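Side-chain contact in acetyltransferase (Vibrio fischeri, PDB 3JVN), which probably transfers an acyl group, most likely acetyl, to a substrate as a member of the GNAT acetyltransferase family: residues Ser18-Tyr21 against Lys22-Glu26. Sequence-based numbering, arbitrary orientation.
Sequences SLMY and KLHDE
Four consecutive i to i+4 backbone hydrogen bonds join Ser18-Tyr21 to Lys22-Glu26 as successive turns of helix 13-30, running from Lys22 N to Ser18 O (2.8 Å) through to Asp25 N to Tyr21 O (2.8 Å). The same spacing brings three pairs of side chains together. Selenomethionine Met20, whose selenium replaces the sulfur of the native methionine, and His24 lie side by side and point the same way. Met20 CG comes within 3.7 Å of His24 CE1, while a chain bent twice beyond CG brings SE obliquely to the ring, 4.5 Å from its centroid, a Met-aromatic contact in which the flexible, polarisable thioether of methionine would suit the imidazole. The carbonyl oxygen Met20 O also sits over one face of that ring, offset toward its rim, and the bond it accepts comes from His24 N, not from the ring. His24 NE2 is bonded instead to Glu93 on strand 86-96, which probably helps fix the ring's rotation.

On another side of the helix, Lys22 runs back along the preceding turn: CG lies 3.4 Å from Ser18 O, and the turn at chi4 (70°) brings NZ to Ser18 OG at 3.3 Å, a weak hydrogen bond. A long aliphatic chain ending in an amine can cover the backbone and still reach a small hydroxyl. Tyr21 and Asp25 run alongside each other, ring and carboxylate planes 31° apart, with OH 3.9 Å from OD1. Leu19 and Leu23 are buried, as apolar branched residues on a helix's inner side should be: Leu19 packs on Ile67 and Phe70, Leu23 on Glu93 and Tyr95. The helix is thus amphipathic, seated on the GNAT sheet by leucines, Met20 and the His24-Glu93 and Glu26-Tyr95 hydrogen bonds, whereas Lys22 meets Ser18 only weakly.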
# COMPACT_ATOMS: atom_id res chain seq x y z
N SER A 18 -5.70 7.08 -29.50
CA SER A 18 -5.28 8.44 -29.81
C SER A 18 -5.03 9.31 -28.58
O SER A 18 -4.03 10.01 -28.52
CB SER A 18 -6.33 9.11 -30.70
OG SER A 18 -6.06 10.49 -30.84
N LEU A 19 -5.93 9.28 -27.62
CA LEU A 19 -5.77 10.08 -26.40
C LEU A 19 -4.66 9.47 -25.54
O LEU A 19 -3.97 10.18 -24.81
CB LEU A 19 -7.07 10.13 -25.60
CG LEU A 19 -8.32 10.71 -26.28
CD1 LEU A 19 -9.57 10.41 -25.45
CD2 LEU A 19 -8.15 12.19 -26.47
N MSE A 20 -4.50 8.15 -25.62
CA MSE A 20 -3.47 7.45 -24.87
C MSE A 20 -2.14 7.87 -25.48
O MSE A 20 -1.13 8.01 -24.78
CB MSE A 20 -3.66 5.93 -24.99
CG MSE A 20 -2.73 5.07 -24.12
SE MSE A 20 -3.08 5.14 -22.19
CE MSE A 20 -4.89 4.45 -22.20
N TYR A 21 -2.14 8.10 -26.79
CA TYR A 21 -0.95 8.53 -27.52
C TYR A 21 -0.65 9.99 -27.19
O TYR A 21 0.51 10.35 -26.96
CB TYR A 21 -1.17 8.37 -29.02
CG TYR A 21 -0.05 8.94 -29.84
CD1 TYR A 21 1.19 8.30 -29.92
CD2 TYR A 21 -0.20 10.15 -30.52
CE1 TYR A 21 2.24 8.85 -30.64
CE2 TYR A 21 0.85 10.71 -31.24
CZ TYR A 21 2.07 10.05 -31.30
OH TYR A 21 3.11 10.60 -32.01
N LYS A 22 -1.68 10.82 -27.18
CA LYS A 22 -1.51 12.23 -26.87
C LYS A 22 -0.92 12.36 -25.46
O LYS A 22 -0.01 13.16 -25.23
CB LYS A 22 -2.85 12.98 -26.93
CG LYS A 22 -3.36 13.29 -28.34
CD LYS A 22 -4.68 14.06 -28.25
CE LYS A 22 -5.10 14.72 -29.57
NZ LYS A 22 -5.52 13.77 -30.64
N LEU A 23 -1.44 11.56 -24.53
CA LEU A 23 -0.96 11.57 -23.14
C LEU A 23 0.53 11.27 -23.09
O LEU A 23 1.33 12.08 -22.60
CB LEU A 23 -1.70 10.53 -22.29
CG LEU A 23 -1.23 10.39 -20.83
CD1 LEU A 23 -1.32 11.75 -20.13
CD2 LEU A 23 -2.06 9.36 -20.07
N HIS A 24 0.90 10.10 -23.60
CA HIS A 24 2.30 9.68 -23.61
C HIS A 24 3.18 10.64 -24.37
O HIS A 24 4.35 10.83 -24.01
CB HIS A 24 2.41 8.29 -24.21
CG HIS A 24 1.75 7.23 -23.38
ND1 HIS A 24 1.38 6.01 -23.90
CD2 HIS A 24 1.38 7.22 -22.08
CE1 HIS A 24 0.81 5.29 -22.94
NE2 HIS A 24 0.81 6.00 -21.83
N ASP A 25 2.65 11.25 -25.42
CA ASP A 25 3.44 12.19 -26.21
C ASP A 25 3.87 13.39 -25.38
O ASP A 25 5.06 13.72 -25.32
CB ASP A 25 2.64 12.68 -27.42
CG ASP A 25 3.50 13.46 -28.39
OD1 ASP A 25 4.33 12.84 -29.07
OD2 ASP A 25 3.36 14.70 -28.46
N GLU A 26 2.90 14.05 -24.76
CA GLU A 26 3.17 15.21 -23.93
C GLU A 26 4.10 14.84 -22.77
O GLU A 26 4.86 15.67 -22.29
CB GLU A 26 1.85 15.79 -23.39
CG GLU A 26 0.81 16.09 -24.48
CD GLU A 26 -0.57 16.43 -23.93
OE1 GLU A 26 -1.53 16.54 -24.74
OE2 GLU A 26 -0.71 16.60 -22.70